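Local coordinates for protein probable UbiX-like flavin prenyltransferase (Escherichia coli, PDB 1SBZ) that probably transfers a prenyl group from dimethylallyl phosphate to reduced FMN, making the prenylated flavin cofactor used by a phenolic acid decarboxylase, at residues 30-35 / 60-65; 114-119 / 141-146. One frame throughout, in Å; residues are numbered along the deposited sequence.

Contact 1 (30-35 / 60-65); sequences ETHLVM and FSHNPA
His32 and Phe60 meet across a parallel strand pair at one edge of the Rossmann-like sheet of the UbiX flavoproteins, where strand 60-62 is outermost in the chain. Phe60 N bonds to Thr31 O, Leu33 N to Phe60 O, and His62 N to Leu33 O, the parallel pattern in which one residue's N and O both reach across.

The His32 side chain can be followed outward. His32 CB lies 3.8 Å from His62 NE2. With CG anti to the carbonyl carbon (chi1 -64°), the imidazole runs beside the Phe60 side chain in the same direction. His32 ND1 shares a hydrogen bond of 3.1 Å with His62 NE2, either nitrogen being a possible donor; these two rings meet rim to rim. His32 CE1 approaches Phe60 CD1 to 3.4 Å, and the ring planes are only 6° apart but slid so far that they barely overlap. At the tip, His32 NE2 donates to Glu30 OE2 at 2.6 Å; the oxygen accepts through its anti lone pair. The extended Glu30 chain brings its carboxylate there, which probably favours a positive His32, and also sets Glu30 OE2 3.5 Å from Phe60 CE1. Histidine suits this site because each ring nitrogen has a polar partner, while one face takes Phe60 CD1, offset toward the imidazole rim. Phe76 also meets the His32 ring.

Farther along, compact Val34 CG1 lies 3.8 Å from Pro64 CA, and Pro64 is close to Ser36 of the FMN pocket. One water accepts from Met35 N, bonds Ser61 OG, and donates to His62 O.

Contact 2 (114-119 / 141-146); sequences GRKLVL and GVAMVP
Leu119 CD2 packs against Val142 CG1 at 3.6 Å and also touches the selenium of Met144, a selenomethionine, at 4.1 Å. Val142 CG1, anti to its own backbone nitrogen (chi1 179°), reaches Leu117 O as well, and its side chain runs alongside that of Leu117. Val118, with Ala143 beside it, takes the other face: Val118 CG1 meets Val145 CG2 at 3.6 Å, and its CG2 lies against the Ala143 methyl group. Branched and small apolar residues suit these buried, closely spaced strands.

What holds the side chains in register is a parallel backbone pairing: Ala143 N bonds to Leu117 O, Leu119 N to Ala143 O at 2.8 Å, and Val145 N to Leu119 O. At the start, a water accepts from Leu117 N and gives a weak bond to Gly141 O. Gly114 and Gly141 each follow the end of a helix in a Schellman motif, whose positive phi suits glycine.

The pair closes the beta-alpha-beta crossover through helix 128-139, where Leu137 touches Leu119 and Val142. Helix 102-112 packs on Leu117 and Val142, strand 80-86 borders strand 116-121 on its other side, and Leu131 of a second subunit packs on Met144.

From the N terminus, the chain runs through strand 2-7 and helix 13-24 before entering strand 30-35. Helices 37-46 and 51-55 then intervene before contact 1 closes the first loop at 60-65. The chain next crosses to strand 80-86, passes through helices 88-96 and 102-112, and opens contact 2 at 114-119; this second loop, containing helix 128-139, closes at 141-146. The loops follow in series, neither nesting nor crossing. The centres of the two contacts lie about 18 Å apart and the contacts do not touch, yet they join the two strands that are outermost within this chain to one six-stranded parallel sheet, with strands 2-7 and 80-86 between strands 30-35 and 116-121.

Contact 1 (30-35 / 60-65)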
loop_
_atom_site.group_PDB
_atom_site.type_symbol
_atom_site.label_atom_id
_atom_site.label_comp_id
_atom_site.label_asym_id
_atom_site.label_seq_id
_atom_site.Cartn_x
_atom_site.Cartn_y
_atom_site.Cartn_z
ATOM N N GLU D 30 9.032 -26.611 31.791
ATOM C CA GLU D 30 9.948 -27.429 31.013
ATOM C C GLU D 30 10.539 -26.575 29.891
ATOM O O GLU D 30 9.803 -25.961 29.117
ATOM C CB GLU D 30 9.197 -28.631 30.445
ATOM C CG GLU D 30 10.009 -29.544 29.543
ATOM C CD GLU D 30 9.168 -30.674 28.996
ATOM O OE1 GLU D 30 8.572 -31.412 29.805
ATOM O OE2 GLU D 30 9.091 -30.823 27.757
ATOM N N THR D 31 11.865 -26.527 29.813
ATOM C CA THR D 31 12.533 -25.655 28.852
ATOM C C THR D 31 13.196 -26.449 27.742
ATOM O O THR D 31 13.876 -27.443 27.995
ATOM C CB THR D 31 13.556 -24.722 29.545
ATOM O OG1 THR D 31 14.482 -25.504 30.305
ATOM C CG2 THR D 31 12.872 -23.862 30.601
ATOM N N HIS D 32 12.972 -26.012 26.508
ATOM C CA HIS D 32 13.638 -26.586 25.353
ATOM C C HIS D 32 14.538 -25.527 24.727
ATOM O O HIS D 32 14.059 -24.544 24.152
ATOM C CB HIS D 32 12.618 -27.111 24.343
ATOM C CG HIS D 32 11.774 -28.234 24.861
ATOM N ND1 HIS D 32 11.914 -29.534 24.421
ATOM C CD2 HIS D 32 10.783 -28.254 25.784
ATOM C CE1 HIS D 32 11.046 -30.305 25.052
ATOM N NE2 HIS D 32 10.348 -29.553 25.885
ATOM N N LEU D 33 15.844 -25.723 24.861
ATOM C CA LEU D 33 16.828 -24.749 24.404
ATOM C C LEU D 33 17.361 -25.084 23.019
ATOM O O LEU D 33 17.610 -26.247 22.704
ATOM C CB LEU D 33 17.989 -24.655 25.406
ATOM C CG LEU D 33 19.263 -23.881 25.032
ATOM C CD1 LEU D 33 18.971 -22.396 24.819
ATOM C CD2 LEU D 33 20.321 -24.068 26.102
ATOM N N VAL D 34 17.510 -24.056 22.185
ATOM C CA VAL D 34 18.241 -24.180 20.924
ATOM C C VAL D 34 19.254 -23.044 20.832
ATOM O O VAL D 34 18.874 -21.879 20.704
ATOM C CB VAL D 34 17.308 -24.148 19.685
ATOM C CG1 VAL D 34 18.052 -24.625 18.452
ATOM C CG2 VAL D 34 16.088 -25.003 19.896
HETATM N N MSE D 35 20.537 -23.383 20.919
HETATM C CA MSE D 35 21.607 -22.397 20.759
HETATM C C MSE D 35 22.147 -22.454 19.333
HETATM O O MSE D 35 22.527 -23.524 18.857
HETATM C CB MSE D 35 22.757 -22.657 21.740
HETATM C CG MSE D 35 22.428 -22.463 23.201
HETATM SE SE MSE D 35 23.923 -23.029 24.354
HETATM C CE MSE D 35 23.826 -24.956 23.994
ATOM N N PHE D 60 15.780 -29.814 28.092
ATOM C CA PHE D 60 16.167 -30.383 26.803
ATOM C C PHE D 60 16.961 -29.355 26.018
ATOM O O PHE D 60 16.739 -28.154 26.158
ATOM C CB PHE D 60 14.936 -30.784 25.985
ATOM C CG PHE D 60 14.038 -31.769 26.674
ATOM C CD1 PHE D 60 13.058 -31.336 27.567
ATOM C CD2 PHE D 60 14.158 -33.132 26.417
ATOM C CE1 PHE D 60 12.223 -32.248 28.199
ATOM C CE2 PHE D 60 13.323 -34.053 27.044
ATOM C CZ PHE D 60 12.354 -33.610 27.937
ATOM N N SER D 61 17.879 -29.835 25.189
ATOM C CA SER D 61 18.656 -28.974 24.315
ATOM C C SER D 61 18.720 -29.636 22.949
ATOM O O SER D 61 19.075 -30.817 22.837
ATOM C CB SER D 61 20.051 -28.749 24.893
ATOM O OG SER D 61 20.869 -27.972 24.029
ATOM N N HIS D 62 18.361 -28.884 21.914
ATOM C CA HIS D 62 18.289 -29.430 20.566
ATOM C C HIS D 62 19.348 -28.810 19.659
ATOM O O HIS D 62 19.753 -27.664 19.860
ATOM C CB HIS D 62 16.892 -29.208 19.987
ATOM C CG HIS D 62 15.786 -29.668 20.883
ATOM N ND1 HIS D 62 15.234 -30.927 20.798
ATOM C CD2 HIS D 62 15.135 -29.039 21.890
ATOM C CE1 HIS D 62 14.290 -31.054 21.712
ATOM N NE2 HIS D 62 14.208 -29.922 22.388
ATOM N N ASN D 63 19.788 -29.574 18.662
ATOM C CA ASN D 63 20.756 -29.089 17.675
ATOM C C ASN D 63 20.112 -28.111 16.684
ATOM O O ASN D 63 19.041 -28.404 16.140
ATOM C CB ASN D 63 21.390 -30.275 16.931
ATOM C CG ASN D 63 22.624 -29.878 16.135
ATOM O OD1 ASN D 63 22.528 -29.347 15.021
ATOM N ND2 ASN D 63 23.795 -30.141 16.706
ATOM N N PRO D 64 20.751 -26.959 16.449
ATOM C CA PRO D 64 20.196 -25.927 15.566
ATOM C C PRO D 64 20.018 -26.327 14.094
ATOM O O PRO D 64 19.326 -25.623 13.365
ATOM C CB PRO D 64 21.205 -24.781 15.684
ATOM C CG PRO D 64 22.463 -25.432 16.114
ATOM C CD PRO D 64 22.045 -26.539 17.025
ATOM N N ALA D 65 20.644 -27.424 13.662
ATOM C CA ALA D 65 20.447 -27.941 12.305
ATOM C C ALA D 65 19.410 -29.066 12.278
ATOM O O ALA D 65 19.036 -29.547 11.206
ATOM C CB ALA D 65 21.772 -28.414 11.710
HETATM O O HOH W 1 21.068 -26.302 21.488
#

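Contact 2 (114-119 / 141-146)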
loop_
_atom_site.group_PDB
_atom_site.type_symbol
_atom_site.label_atom_id
_atom_site.label_comp_id
_atom_site.label_asym_id
_atom_site.label_seq_id
_atom_site.Cartn_x
_atom_site.Cartn_y
_atom_site.Cartn_z
ATOM N N GLY D 114 -0.342 -20.795 16.368
ATOM C CA GLY D 114 -0.987 -19.728 17.141
ATOM C C GLY D 114 -0.411 -19.561 18.537
ATOM O O GLY D 114 -1.065 -19.012 19.413
ATOM N N ARG D 115 0.821 -20.022 18.741
ATOM C CA ARG D 115 1.467 -19.954 20.050
ATOM C C ARG D 115 2.258 -18.657 20.164
ATOM O O ARG D 115 2.517 -17.981 19.150
ATOM C CB ARG D 115 2.351 -21.184 20.285
ATOM C CG ARG D 115 1.574 -22.493 20.161
ATOM C CD ARG D 115 2.406 -23.770 20.254
ATOM N NE ARG D 115 1.538 -24.933 20.045
ATOM C CZ ARG D 115 1.934 -26.121 19.599
ATOM N NH1 ARG D 115 3.209 -26.352 19.301
ATOM N NH2 ARG D 115 1.034 -27.085 19.436
ATOM N N LYS D 116 2.617 -18.293 21.392
ATOM C CA LYS D 116 3.228 -16.986 21.639
ATOM C C LYS D 116 4.708 -16.978 21.271
ATOM O O LYS D 116 5.473 -17.821 21.744
ATOM C CB LYS D 116 3.021 -16.552 23.096
ATOM C CG LYS D 116 3.736 -15.254 23.447
ATOM C CD LYS D 116 2.859 -14.339 24.276
ATOM C CE LYS D 116 3.165 -12.880 23.960
ATOM N NZ LYS D 116 3.221 -12.623 22.475
ATOM N N LEU D 117 5.102 -16.033 20.419
ATOM C CA LEU D 117 6.511 -15.800 20.122
ATOM C C LEU D 117 6.984 -14.469 20.721
ATOM O O LEU D 117 6.399 -13.415 20.449
ATOM C CB LEU D 117 6.758 -15.839 18.606
ATOM C CG LEU D 117 8.207 -15.724 18.104
ATOM C CD1 LEU D 117 9.083 -16.834 18.675
ATOM C CD2 LEU D 117 8.263 -15.750 16.583
ATOM N N VAL D 118 8.029 -14.531 21.547
ATOM C CA VAL D 118 8.598 -13.341 22.176
ATOM C C VAL D 118 10.044 -13.184 21.721
ATOM O O VAL D 118 10.875 -14.052 21.965
ATOM C CB VAL D 118 8.535 -13.405 23.727
ATOM C CG1 VAL D 118 9.202 -12.176 24.362
ATOM C CG2 VAL D 118 7.101 -13.539 24.203
ATOM N N LEU D 119 10.340 -12.078 21.052
ATOM C CA LEU D 119 11.697 -11.827 20.570
ATOM C C LEU D 119 12.372 -10.783 21.431
ATOM O O LEU D 119 11.730 -9.833 21.881
ATOM C CB LEU D 119 11.645 -11.342 19.123
ATOM C CG LEU D 119 11.755 -12.304 17.935
ATOM C CD1 LEU D 119 11.464 -13.776 18.246
ATOM C CD2 LEU D 119 10.929 -11.798 16.741
ATOM N N GLY D 141 1.338 -10.221 16.100
ATOM C CA GLY D 141 1.246 -10.555 17.517
ATOM C C GLY D 141 2.549 -10.973 18.176
ATOM O O GLY D 141 2.550 -11.295 19.368
ATOM N N VAL D 142 3.657 -10.975 17.427
ATOM C CA VAL D 142 4.973 -11.281 18.014
ATOM C C VAL D 142 5.420 -10.152 18.939
ATOM O O VAL D 142 5.488 -8.994 18.523
ATOM C CB VAL D 142 6.059 -11.522 16.946
ATOM C CG1 VAL D 142 7.430 -11.815 17.605
ATOM C CG2 VAL D 142 5.637 -12.647 16.009
ATOM N N ALA D 143 5.717 -10.493 20.188
ATOM C CA ALA D 143 6.178 -9.513 21.169
ATOM C C ALA D 143 7.627 -9.105 20.914
ATOM O O ALA D 143 8.513 -9.948 20.780
ATOM C CB ALA D 143 6.020 -10.051 22.581
HETATM N N MSE D 144 7.856 -7.801 20.857
HETATM C CA MSE D 144 9.184 -7.274 20.602
HETATM C C MSE D 144 9.714 -6.675 21.877
HETATM O O MSE D 144 9.296 -5.586 22.273
HETATM C CB MSE D 144 9.128 -6.208 19.511
HETATM C CG MSE D 144 8.884 -6.759 18.118
HETATM SE SE MSE D 144 10.382 -7.820 17.403
HETATM C CE MSE D 144 11.621 -6.694 17.716
ATOM N N VAL D 145 10.631 -7.389 22.525
ATOM C CA VAL D 145 11.127 -6.973 23.839
ATOM C C VAL D 145 12.645 -6.741 23.816
ATOM O O VAL D 145 13.408 -7.536 24.366
ATOM C CB VAL D 145 10.707 -7.966 24.966
ATOM C CG1 VAL D 145 10.682 -7.267 26.310
ATOM C CG2 VAL D 145 9.324 -8.563 24.699
ATOM N N PRO D 146 13.079 -5.632 23.205
ATOM C CA PRO D 146 14.496 -5.298 23.148
ATOM C C PRO D 146 14.997 -5.033 24.565
ATOM O O PRO D 146 14.215 -4.555 25.391
ATOM C CB PRO D 146 14.516 -4.008 22.325
ATOM C CG PRO D 146 13.191 -3.388 22.579
ATOM C CD PRO D 146 12.253 -4.582 22.581
HETATM O O HOH W 2 3.051 -14.460 19.150
#